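Local coordinates for protein retinol dehydratase (Spodoptera frugiperda, PDB 1FMJ) that dehydrates retinol, probably by way of a transient sulfate transfer, in a sulfotransferase fold that holds retinol and adenosine-3',5'-diphosphate together, at residues Glu81-Trp84 and Leu85-Asp89; Pro114-Gln117 and Glu118-Asn121; Leu165-Ser168 and Leu169-Pro172; Ser193-His196 and His197-Leu201. All blocks are in the same frame, centred on the assembly; numbering follows the deposited sequence.

Interaction 1: Glu81-Trp84 and Leu85-Asp89; sequences ELVW and LIEND
The side-chain amide of N88 lies over one face of the W84 indole, its ND2 3.2 Å above the ring plane near the centre, with the two planes 32° apart. That ND2 also donates to W84 O at 3.2 Å, close to the amide plane of N88, so the bond helps to set the rotation of the amide. CB of N88 adds a CH-pi contact over the six-membered ring. This is the end of an alpha helix, where the i to i+4 bond weakens at N88 N and the side chain also bonds back to W84 O. This side, with W84, E87 and N88, is partly exposed, and E87 OE1 pairs with K268. The other side is buried and tight: L85 N reaches E81 O and I86 N reaches L82 O, each at 3.0 Å, and CG1 of I86 presses on L82 O. Bent at chi2 (72°), the E81 chain passes OE1 3.8 Å from L85 CD1, while its carboxylate is held by R102 and H281. Helix 76-87 thus packs L82 and I86 on I262 of helix 255-265, L85 and I86 on L278 of helix 272-281, and V83, W84 and N88 on F160 of strand 160-163.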
loop_
_atom_site.group_PDB
_atom_site.type_symbol
_atom_site.label_atom_id
_atom_site.label_comp_id
_atom_site.label_asym_id
_atom_site.label_seq_id
_atom_site.Cartn_x
_atom_site.Cartn_y
_atom_site.Cartn_z
ATOM N N GLU A 81 3.651 10.872 -5.582
ATOM C CA GLU A 81 4.002 12.279 -5.711
ATOM C C GLU A 81 4.798 12.526 -6.976
ATOM O O GLU A 81 4.500 13.459 -7.728
ATOM C CB GLU A 81 4.798 12.744 -4.492
ATOM C CG GLU A 81 5.098 14.243 -4.479
ATOM C CD GLU A 81 3.875 15.109 -4.198
ATOM O OE1 GLU A 81 4.044 16.341 -4.088
ATOM O OE2 GLU A 81 2.753 14.570 -4.083
ATOM N N LEU A 82 5.810 11.691 -7.209
ATOM C CA LEU A 82 6.637 11.822 -8.402
ATOM C C LEU A 82 5.762 11.729 -9.646
ATOM O O LEU A 82 5.805 12.598 -10.520
ATOM C CB LEU A 82 7.692 10.713 -8.451
ATOM C CG LEU A 82 8.795 10.751 -7.399
ATOM C CD1 LEU A 82 9.681 9.508 -7.535
ATOM C CD2 LEU A 82 9.609 12.019 -7.570
ATOM N N VAL A 83 4.968 10.662 -9.711
ATOM C CA VAL A 83 4.077 10.414 -10.838
ATOM C C VAL A 83 3.070 11.540 -11.073
ATOM O O VAL A 83 2.765 11.872 -12.214
ATOM C CB VAL A 83 3.298 9.081 -10.639
ATOM C CG1 VAL A 83 2.188 8.952 -11.674
ATOM C CG2 VAL A 83 4.249 7.897 -10.748
ATOM N N TRP A 84 2.547 12.131 -10.005
ATOM C CA TRP A 84 1.566 13.189 -10.180
ATOM C C TRP A 84 2.212 14.448 -10.716
ATOM O O TRP A 84 1.694 15.073 -11.631
ATOM C CB TRP A 84 0.854 13.516 -8.866
ATOM C CG TRP A 84 -0.481 14.185 -9.071
ATOM C CD1 TRP A 84 -1.689 13.569 -9.259
ATOM C CD2 TRP A 84 -0.735 15.593 -9.135
ATOM N NE1 TRP A 84 -2.677 14.508 -9.435
ATOM C CE2 TRP A 84 -2.123 15.757 -9.362
ATOM C CE3 TRP A 84 0.072 16.734 -9.024
ATOM C CZ2 TRP A 84 -2.723 17.019 -9.476
ATOM C CZ3 TRP A 84 -0.527 17.991 -9.139
ATOM C CH2 TRP A 84 -1.911 18.119 -9.362
ATOM N N LEU A 85 3.343 14.826 -10.140
ATOM C CA LEU A 85 4.031 16.032 -10.582
ATOM C C LEU A 85 4.492 15.918 -12.026
ATOM O O LEU A 85 4.368 16.870 -12.798
ATOM C CB LEU A 85 5.226 16.326 -9.668
ATOM C CG LEU A 85 4.820 16.892 -8.304
ATOM C CD1 LEU A 85 6.001 16.906 -7.337
ATOM C CD2 LEU A 85 4.261 18.298 -8.511
ATOM N N ILE A 86 5.012 14.747 -12.388
ATOM C CA ILE A 86 5.499 14.511 -13.740
ATOM C C ILE A 86 4.378 14.537 -14.777
ATOM O O ILE A 86 4.564 15.040 -15.882
ATOM C CB ILE A 86 6.251 13.167 -13.820
ATOM C CG1 ILE A 86 7.481 13.226 -12.906
ATOM C CG2 ILE A 86 6.654 12.876 -15.268
ATOM C CD1 ILE A 86 8.328 11.966 -12.895
ATOM N N GLU A 87 3.217 13.993 -14.422
ATOM C CA GLU A 87 2.077 13.986 -15.329
ATOM C C GLU A 87 1.432 15.368 -15.365
ATOM O O GLU A 87 0.695 15.683 -16.292
ATOM C CB GLU A 87 1.028 12.954 -14.884
ATOM C CG GLU A 87 1.487 11.504 -14.907
ATOM C CD GLU A 87 1.692 10.972 -16.313
ATOM O OE1 GLU A 87 2.259 11.704 -17.148
ATOM O OE2 GLU A 87 1.304 9.815 -16.582
ATOM N N ASN A 88 1.713 16.198 -14.362
ATOM C CA ASN A 88 1.117 17.533 -14.313
ATOM C C ASN A 88 2.055 18.731 -14.470
ATOM O O ASN A 88 1.876 19.759 -13.815
ATOM C CB ASN A 88 0.290 17.683 -13.033
ATOM C CG ASN A 88 -1.079 17.027 -13.147
ATOM O OD1 ASN A 88 -1.971 17.545 -13.827
ATOM N ND2 ASN A 88 -1.247 15.877 -12.497
ATOM N N ASP A 89 3.058 18.593 -15.333
ATOM C CA ASP A 89 3.993 19.683 -15.612
ATOM C C ASP A 89 4.688 20.260 -14.387
ATOM O O ASP A 89 4.870 21.475 -14.287
ATOM C CB ASP A 89 3.258 20.814 -16.329
ATOM C CG ASP A 89 2.551 20.343 -17.578
ATOM O OD1 ASP A 89 3.227 19.786 -18.464
ATOM O OD2 ASP A 89 1.319 20.528 -17.676
#

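Interaction 2: Pro114-Gln117 and Glu118-Asn121; sequences PEKQ and EEYN. With CA (calcium ion), chain F; RTL (retinol), chain H.
K116 and E119 carry opposite charges yet meet without a salt bridge: the E119 carboxylate rests against the aliphatic root of the lysine, OE2 3.4 Å from K116 CB, while K116 NZ stays 5.2 Å from E119 OE1. The lysine chain runs extended beyond CG and takes its ammonium to P32 O instead. The backbone between them makes a tight turn. E119 N donates to K116 O at 2.8 Å, coming from above the carbonyl plane, 45° out of it. The same oxygen lies obliquely against the Y120 ring, 3.1 Å from CD1. CA of Q117 meets that ring at its edge, in plane, and on the CD2 branch the ring meets retinol, CD2 of Y120 being 3.5 Å from C3 of the ligand's six-membered ring. The phenol OH is hydrogen-bonded to T33 OG1 and D113 N, which fix the far end of the tyrosine, so the buried ring is held both at its hydroxyl and by the turn behind it. At the end of the turn the calcium ion takes E118 O at 2.5 Å and N121 OD1 at 2.4 Å. N121 has CG between its backbone N and carbonyl carbon (chi1 38°), a crowded position that folds the amide back to the metal. D122 OD1 is the third protein ligand. A backbone carbonyl followed three and four residues on by side-chain oxygens makes this a loop calcium site, built on the same turn that lends Y120 to the retinol pocket.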
loop_
_atom_site.group_PDB
_atom_site.type_symbol
_atom_site.label_atom_id
_atom_site.label_comp_id
_atom_site.label_asym_id
_atom_site.label_seq_id
_atom_site.Cartn_x
_atom_site.Cartn_y
_atom_site.Cartn_z
ATOM N N PRO A 114 -19.128 -1.461 7.572
ATOM C CA PRO A 114 -20.268 -0.670 8.067
ATOM C C PRO A 114 -21.099 -1.363 9.145
ATOM O O PRO A 114 -21.581 -0.724 10.089
ATOM C CB PRO A 114 -21.077 -0.400 6.800
ATOM C CG PRO A 114 -20.028 -0.340 5.739
ATOM C CD PRO A 114 -19.137 -1.515 6.099
ATOM N N GLU A 115 -21.256 -2.672 8.996
ATOM C CA GLU A 115 -22.026 -3.475 9.937
ATOM C C GLU A 115 -21.444 -3.395 11.349
ATOM O O GLU A 115 -22.131 -3.683 12.330
ATOM C CB GLU A 115 -22.049 -4.934 9.454
ATOM C CG GLU A 115 -23.044 -5.840 10.180
ATOM C CD GLU A 115 -23.199 -7.213 9.520
ATOM O OE1 GLU A 115 -23.980 -8.035 10.041
ATOM O OE2 GLU A 115 -22.544 -7.470 8.486
ATOM N N LYS A 116 -20.183 -2.986 11.459
ATOM C CA LYS A 116 -19.539 -2.903 12.767
ATOM C C LYS A 116 -19.127 -1.484 13.148
ATOM O O LYS A 116 -18.231 -1.282 13.970
ATOM C CB LYS A 116 -18.315 -3.816 12.784
ATOM C CG LYS A 116 -18.623 -5.233 12.371
ATOM C CD LYS A 116 -17.389 -6.115 12.422
ATOM C CE LYS A 116 -17.725 -7.521 11.944
ATOM N NZ LYS A 116 -16.581 -8.458 12.093
ATOM N N GLN A 117 -19.797 -0.504 12.559
ATOM C CA GLN A 117 -19.489 0.892 12.817
ATOM C C GLN A 117 -19.303 1.234 14.295
ATOM O O GLN A 117 -18.415 2.001 14.648
ATOM C CB GLN A 117 -20.574 1.788 12.211
ATOM C CG GLN A 117 -20.416 3.262 12.565
ATOM C CD GLN A 117 -21.400 4.158 11.838
ATOM O OE1 GLN A 117 -21.619 5.303 12.232
ATOM N NE2 GLN A 117 -21.991 3.645 10.766
ATOM N N GLU A 118 -20.129 0.659 15.160
ATOM C CA GLU A 118 -20.040 0.949 16.592
ATOM C C GLU A 118 -18.778 0.425 17.264
ATOM O O GLU A 118 -18.341 0.969 18.275
ATOM C CB GLU A 118 -21.259 0.378 17.341
ATOM C CG GLU A 118 -22.610 0.969 16.949
ATOM C CD GLU A 118 -23.215 0.330 15.707
ATOM O OE1 GLU A 118 -24.378 0.655 15.387
ATOM O OE2 GLU A 118 -22.538 -0.496 15.054
ATOM N N GLU A 119 -18.196 -0.623 16.693
ATOM C CA GLU A 119 -17.003 -1.258 17.248
ATOM C C GLU A 119 -15.654 -0.580 17.006
ATOM O O GLU A 119 -14.693 -0.839 17.733
ATOM C CB GLU A 119 -16.920 -2.688 16.730
ATOM C CG GLU A 119 -18.143 -3.523 17.060
ATOM C CD GLU A 119 -18.144 -4.845 16.339
ATOM O OE1 GLU A 119 -17.091 -5.515 16.332
ATOM O OE2 GLU A 119 -19.195 -5.224 15.783
ATOM N N TYR A 120 -15.572 0.296 16.014
ATOM C CA TYR A 120 -14.295 0.921 15.695
ATOM C C TYR A 120 -13.724 1.984 16.615
ATOM O O TYR A 120 -12.504 2.048 16.793
ATOM C CB TYR A 120 -14.329 1.463 14.272
ATOM C CG TYR A 120 -14.484 0.376 13.247
ATOM C CD1 TYR A 120 -15.725 0.097 12.682
ATOM C CD2 TYR A 120 -13.393 -0.381 12.844
ATOM C CE1 TYR A 120 -15.873 -0.909 11.735
ATOM C CE2 TYR A 120 -13.527 -1.387 11.899
ATOM C CZ TYR A 120 -14.769 -1.645 11.347
ATOM O OH TYR A 120 -14.904 -2.618 10.397
ATOM N N ASN A 121 -14.569 2.827 17.191
ATOM C CA ASN A 121 -14.052 3.866 18.069
ATOM C C ASN A 121 -13.569 3.283 19.385
ATOM O O ASN A 121 -12.846 3.936 20.136
ATOM C CB ASN A 121 -15.120 4.931 18.316
ATOM C CG ASN A 121 -16.497 4.343 18.455
ATOM O OD1 ASN A 121 -16.801 3.662 19.437
ATOM N ND2 ASN A 121 -17.343 4.587 17.455
HETATM CA CA CA F . -18.679 2.364 20.266
HETATM C C1 RTL H . -9.605 3.090 10.963
HETATM C C2 RTL H . -10.706 2.232 11.666
HETATM C C3 RTL H . -12.054 2.296 10.959
HETATM C C4 RTL H . -12.578 3.058 9.744
HETATM C C5 RTL H . -11.380 3.844 9.206
HETATM C C6 RTL H . -10.063 3.894 9.687
HETATM C C7 RTL H . -8.995 4.703 9.041
HETATM C C8 RTL H . -8.273 4.294 7.956
HETATM C C9 RTL H . -7.216 5.084 7.312
HETATM C C10 RTL H . -6.577 4.526 6.220
HETATM C C11 RTL H . -5.490 5.062 5.372
HETATM C C12 RTL H . -4.490 4.136 5.185
HETATM C C13 RTL H . -3.201 4.101 4.462
HETATM C C14 RTL H . -2.228 3.154 4.305
HETATM C C15 RTL H . -2.276 2.274 3.126
HETATM O O1 RTL H . -1.619 2.808 2.057
HETATM C C16 RTL H . -8.561 1.993 10.673
HETATM C C17 RTL H . -9.080 3.965 12.112
HETATM C C18 RTL H . -11.823 4.669 7.987
HETATM C C19 RTL H . -6.858 6.478 7.860
HETATM C C20 RTL H . -3.037 5.477 3.795
#

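Interaction 3: Leu165-Ser168 and Leu169-Pro172; sequences LPLS and LMPP
The carbonyl planes of P166 and L167 are the flat groups here, and each is met by an N-H from above: L169 N stands 43° out of the P166 plane and M170 N 59° out of the L167 plane, so neither donor follows a lone pair. The bonds, L169 N to P166 O 3.1 Å and M170 N to L167 O 3.0 Å, close two successive three-residue turns of 3-10 character. The pyrrolidine ring of P166 turns its CG to L169, 4.0 Å from the leucine CG, and CD1 of L169 continues to CD2 of L165, 4.1 Å away, those two chains crossing at about a right angle. With an alanine in place of L169, the branch is gone, which is likely to leave a gap against P166 CG and L165 CD2. On the M170 side the chain bends at chi3 (-64°), swinging CE to L167 CD2 at 3.8 Å and near the L165 carbonyl. The turn links strand 160-163 to strand 179-184: L167 and M170 pack on M180 of the latter, P166 and L167 touch E233 of helix 227-235, which also accepts from S168 N, and P166 and S168 meet Y43 of strand 43-46.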
loop_
_atom_site.group_PDB
_atom_site.type_symbol
_atom_site.label_atom_id
_atom_site.label_comp_id
_atom_site.label_asym_id
_atom_site.label_seq_id
_atom_site.Cartn_x
_atom_site.Cartn_y
_atom_site.Cartn_z
ATOM N N LEU A 165 -3.573 -3.953 -4.395
ATOM C CA LEU A 165 -4.103 -5.221 -4.879
ATOM C C LEU A 165 -3.155 -5.863 -5.880
ATOM O O LEU A 165 -2.606 -5.185 -6.751
ATOM C CB LEU A 165 -5.480 -5.033 -5.531
ATOM C CG LEU A 165 -6.629 -4.711 -4.565
ATOM C CD1 LEU A 165 -7.922 -4.535 -5.331
ATOM C CD2 LEU A 165 -6.760 -5.821 -3.539
ATOM N N PRO A 166 -2.917 -7.176 -5.739
ATOM C CA PRO A 166 -2.033 -7.885 -6.665
ATOM C C PRO A 166 -2.757 -7.906 -8.013
ATOM O O PRO A 166 -3.988 -7.812 -8.060
ATOM C CB PRO A 166 -1.904 -9.273 -6.027
ATOM C CG PRO A 166 -3.203 -9.442 -5.322
ATOM C CD PRO A 166 -3.408 -8.084 -4.687
ATOM N N LEU A 167 -2.005 -8.007 -9.101
ATOM C CA LEU A 167 -2.596 -7.999 -10.432
ATOM C C LEU A 167 -3.720 -9.004 -10.682
ATOM O O LEU A 167 -4.655 -8.696 -11.412
ATOM C CB LEU A 167 -1.503 -8.183 -11.497
ATOM C CG LEU A 167 -0.399 -7.114 -11.546
ATOM C CD1 LEU A 167 0.544 -7.402 -12.716
ATOM C CD2 LEU A 167 -1.016 -5.719 -11.696
ATOM N N SER A 168 -3.646 -10.188 -10.075
ATOM C CA SER A 168 -4.664 -11.216 -10.292
ATOM C C SER A 168 -6.076 -10.873 -9.816
ATOM O O SER A 168 -7.043 -11.541 -10.198
ATOM C CB SER A 168 -4.219 -12.538 -9.662
ATOM O OG SER A 168 -4.074 -12.412 -8.268
ATOM N N LEU A 169 -6.207 -9.846 -8.979
ATOM C CA LEU A 169 -7.528 -9.444 -8.505
ATOM C C LEU A 169 -8.056 -8.285 -9.342
ATOM O O LEU A 169 -9.189 -7.844 -9.181
ATOM C CB LEU A 169 -7.477 -9.045 -7.025
ATOM C CG LEU A 169 -7.057 -10.194 -6.103
ATOM C CD1 LEU A 169 -7.144 -9.770 -4.643
ATOM C CD2 LEU A 169 -7.962 -11.396 -6.371
ATOM N N MET A 170 -7.223 -7.783 -10.240
ATOM C CA MET A 170 -7.641 -6.683 -11.096
ATOM C C MET A 170 -7.814 -7.226 -12.507
ATOM O O MET A 170 -7.378 -8.338 -12.801
ATOM C CB MET A 170 -6.616 -5.546 -11.039
ATOM C CG MET A 170 -6.554 -4.890 -9.652
ATOM S SD MET A 170 -5.533 -3.404 -9.539
ATOM C CE MET A 170 -3.908 -4.073 -9.915
ATOM N N PRO A 171 -8.467 -6.456 -13.390
ATOM C CA PRO A 171 -8.704 -6.875 -14.773
ATOM C C PRO A 171 -7.509 -7.478 -15.487
ATOM O O PRO A 171 -6.456 -6.849 -15.594
ATOM C CB PRO A 171 -9.181 -5.589 -15.444
ATOM C CG PRO A 171 -9.949 -4.928 -14.353
ATOM C CD PRO A 171 -9.037 -5.118 -13.150
ATOM N N PRO A 172 -7.648 -8.726 -15.967
ATOM C CA PRO A 172 -6.517 -9.324 -16.672
ATOM C C PRO A 172 -6.336 -8.486 -17.924
ATOM O O PRO A 172 -7.308 -7.967 -18.480
ATOM C CB PRO A 172 -7.000 -10.744 -16.965
ATOM C CG PRO A 172 -8.488 -10.596 -17.034
ATOM C CD PRO A 172 -8.781 -9.664 -15.891
HETATM O O HOH W 1 -4.273 -7.515 -13.705
#

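Interaction 4: Ser193-His196 and His197-Leu201; sequences SSFH and HARLL. With A3P (adenosine-3'-5'-diphosphate), chain G; RTL (retinol), chain H.
OG of S193, one helical turn before H197, is gripped by two groups: it donates to O1P of adenosine-3',5'-diphosphate, OG to O1P 2.6 Å, and is hydrogen-bonded to R73 NE. S193 O in turn receives H197 N. With CG anti to its backbone N (chi1 175°), H197 sends its ring to the retinol chain, NE2 3.0 Å from C14 of the ligand, whose C13 lies at the ring edge, in plane. Its ND1 is hydrogen-bonded to a water, 2.8 Å from the water oxygen, and that water donates to S194 O. Helix 187-200, which follows strand 179-184 of the parallel sheet, thus serves both ligands, the serine at the 3'-phosphate as in other sulfotransferases. Farther round, the guanidinium of R199 approaches F195, CE1 of the phenylalanine 3.7 Å above one guanidinium face and offset toward its rim; the planes are 66° apart. NH2 of R199 is 3.6 Å from F195 CZ and is hydrogen-bonded to S208 O. A serine in place of R199 would probably leave S208 O without this donor and F195 CZ without the guanidinium beside it. CD2 of F195 lies over one face of the H196 ring, whose ND1 and NE2 are held by E308 and Y322.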
loop_
_atom_site.group_PDB
_atom_site.type_symbol
_atom_site.label_atom_id
_atom_site.label_comp_id
_atom_site.label_asym_id
_atom_site.label_seq_id
_atom_site.Cartn_x
_atom_site.Cartn_y
_atom_site.Cartn_z
ATOM N N SER A 193 8.031 -1.684 8.676
ATOM C CA SER A 193 7.206 -0.519 8.378
ATOM C C SER A 193 5.719 -0.842 8.511
ATOM O O SER A 193 4.927 0.009 8.922
ATOM C CB SER A 193 7.491 0.022 6.974
ATOM O OG SER A 193 6.760 1.223 6.752
ATOM N N SER A 194 5.341 -2.067 8.158
ATOM C CA SER A 194 3.949 -2.478 8.258
ATOM C C SER A 194 3.568 -2.606 9.731
ATOM O O SER A 194 2.442 -2.316 10.116
ATOM C CB SER A 194 3.733 -3.805 7.527
ATOM O OG SER A 194 3.885 -3.640 6.126
ATOM N N PHE A 195 4.521 -3.038 10.552
ATOM C CA PHE A 195 4.280 -3.177 11.980
ATOM C C PHE A 195 3.888 -1.807 12.539
ATOM O O PHE A 195 2.843 -1.671 13.169
ATOM C CB PHE A 195 5.546 -3.695 12.678
ATOM C CG PHE A 195 5.522 -3.562 14.188
ATOM C CD1 PHE A 195 4.656 -4.327 14.964
ATOM C CD2 PHE A 195 6.392 -2.684 14.829
ATOM C CE1 PHE A 195 4.662 -4.223 16.361
ATOM C CE2 PHE A 195 6.406 -2.573 16.224
ATOM C CZ PHE A 195 5.540 -3.346 16.988
ATOM N N HIS A 196 4.727 -0.802 12.286
ATOM C CA HIS A 196 4.492 0.557 12.763
ATOM C C HIS A 196 3.234 1.183 12.222
ATOM O O HIS A 196 2.562 1.948 12.918
ATOM C CB HIS A 196 5.675 1.451 12.414
ATOM C CG HIS A 196 6.833 1.293 13.342
ATOM N ND1 HIS A 196 6.825 1.791 14.627
ATOM C CD2 HIS A 196 8.028 0.678 13.180
ATOM C CE1 HIS A 196 7.968 1.489 15.217
ATOM N NE2 HIS A 196 8.715 0.813 14.360
ATOM N N HIS A 197 2.936 0.884 10.963
ATOM C CA HIS A 197 1.743 1.398 10.322
ATOM C C HIS A 197 0.498 0.802 10.977
ATOM O O HIS A 197 -0.532 1.476 11.088
ATOM C CB HIS A 197 1.783 1.062 8.834
ATOM C CG HIS A 197 0.546 1.453 8.087
ATOM N ND1 HIS A 197 -0.504 0.584 7.883
ATOM C CD2 HIS A 197 0.196 2.615 7.490
ATOM C CE1 HIS A 197 -1.451 1.196 7.192
ATOM N NE2 HIS A 197 -1.050 2.430 6.942
ATOM N N ALA A 198 0.593 -0.455 11.413
ATOM C CA ALA A 198 -0.540 -1.105 12.065
ATOM C C ALA A 198 -0.737 -0.436 13.424
ATOM O O ALA A 198 -1.863 -0.271 13.894
ATOM C CB ALA A 198 -0.286 -2.593 12.232
ATOM N N ARG A 199 0.365 -0.045 14.051
ATOM C CA ARG A 199 0.302 0.644 15.336
ATOM C C ARG A 199 -0.354 2.014 15.138
ATOM O O ARG A 199 -1.182 2.442 15.938
ATOM C CB ARG A 199 1.710 0.828 15.911
ATOM C CG ARG A 199 2.295 -0.400 16.611
ATOM C CD ARG A 199 2.355 -0.178 18.116
ATOM N NE ARG A 199 3.071 -1.245 18.814
ATOM C CZ ARG A 199 2.544 -2.419 19.154
ATOM N NH1 ARG A 199 1.278 -2.696 18.873
ATOM N NH2 ARG A 199 3.297 -3.324 19.759
ATOM N N LEU A 200 0.018 2.687 14.054
ATOM C CA LEU A 200 -0.510 4.010 13.729
ATOM C C LEU A 200 -2.038 4.077 13.700
ATOM O O LEU A 200 -2.635 5.015 14.231
ATOM C CB LEU A 200 0.029 4.465 12.370
ATOM C CG LEU A 200 -0.500 5.774 11.763
ATOM C CD1 LEU A 200 0.120 6.974 12.476
ATOM C CD2 LEU A 200 -0.162 5.836 10.280
ATOM N N LEU A 201 -2.664 3.082 13.077
ATOM C CA LEU A 201 -4.115 3.051 12.944
ATOM C C LEU A 201 -4.832 2.187 13.973
ATOM O O LEU A 201 -6.013 1.875 13.807
ATOM C CB LEU A 201 -4.482 2.593 11.529
ATOM C CG LEU A 201 -3.747 3.386 10.442
ATOM C CD1 LEU A 201 -4.101 2.855 9.041
ATOM C CD2 LEU A 201 -4.105 4.857 10.573
HETATM P P1 A3P G . 9.570 3.391 6.778
HETATM O O1P A3P G . 8.486 2.909 7.651
HETATM O O2P A3P G . 10.066 4.714 7.210
HETATM O O3P A3P G . 10.680 2.426 6.754
HETATM P P2 A3P G . 4.175 3.466 1.447
HETATM O O4P A3P G . 4.035 4.835 0.925
HETATM O O5P A3P G . 4.063 2.476 0.354
HETATM O O6P A3P G . 3.147 3.219 2.498
HETATM O "O5'" A3P G . 5.605 3.311 2.099
HETATM C "C5'" A3P G . 6.015 4.107 3.199
HETATM C "C4'" A3P G . 7.518 3.960 3.453
HETATM O "O4'" A3P G . 8.211 4.906 2.590
HETATM C "C3'" A3P G . 7.913 4.347 4.879
HETATM O "O3'" A3P G . 9.021 3.514 5.291
HETATM C "C2'" A3P G . 8.194 5.827 4.717
HETATM O "O2'" A3P G . 8.842 6.508 5.787
HETATM C "C1'" A3P G . 8.961 5.815 3.404
HETATM N N9 A3P G . 9.019 7.138 2.768
HETATM C C8 A3P G . 8.001 8.050 2.537
HETATM N N7 A3P G . 8.373 9.151 1.941
HETATM C C5 A3P G . 9.738 8.973 1.756
HETATM C C6 A3P G . 10.768 9.786 1.167
HETATM N N6 A3P G . 10.537 10.991 0.639
HETATM N N1 A3P G . 12.069 9.287 1.144
HETATM C C2 A3P G . 12.349 8.052 1.674
HETATM N N3 A3P G . 11.460 7.192 2.259
HETATM C C4 A3P G . 10.165 7.719 2.267
HETATM C C1 RTL H . -9.605 3.090 10.963
HETATM C C2 RTL H . -10.706 2.232 11.666
HETATM C C3 RTL H . -12.054 2.296 10.959
HETATM C C4 RTL H . -12.578 3.058 9.744
HETATM C C5 RTL H . -11.380 3.844 9.206
HETATM C C6 RTL H . -10.063 3.894 9.687
HETATM C C7 RTL H . -8.995 4.703 9.041
HETATM C C8 RTL H . -8.273 4.294 7.956
HETATM C C9 RTL H . -7.216 5.084 7.312
HETATM C C10 RTL H . -6.577 4.526 6.220
HETATM C C11 RTL H . -5.490 5.062 5.372
HETATM C C12 RTL H . -4.490 4.136 5.185
HETATM C C13 RTL H . -3.201 4.101 4.462
HETATM C C14 RTL H . -2.228 3.154 4.305
HETATM C C15 RTL H . -2.276 2.274 3.126
HETATM O O1 RTL H . -1.619 2.808 2.057
HETATM C C16 RTL H . -8.561 1.993 10.673
HETATM C C17 RTL H . -9.080 3.965 12.112
HETATM C C18 RTL H . -11.823 4.669 7.987
HETATM C C19 RTL H . -6.858 6.478 7.860
HETATM C C20 RTL H . -3.037 5.477 3.795
HETATM O O HOH W 2 -0.085 -2.084 8.470
#

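In the fold
Running from the N terminus, the four contacts come in series, each confined to one short continuous stretch, and none nests in or crosses another. Interaction 1 ends helix 76-87, after strand 66-70 of the parallel sheet, and joins helices 255-265 and 272-281 to strand 160-163. Interaction 2 lies in the loop between strand 104-105 and helix 132-142. Interaction 3, in the link from strand 160-163 to strand 179-184, joins the latter to helix 227-235 and strand 43-46. Interaction 4 follows on helix 187-200. Interactions 2 and 4 both touch retinol, with nearest atoms about 7 Å apart; interaction 4 also reaches the nucleotide. Interactions 3 and 4 lie on opposite sides of the chain's centre, their own centres 25 Å apart.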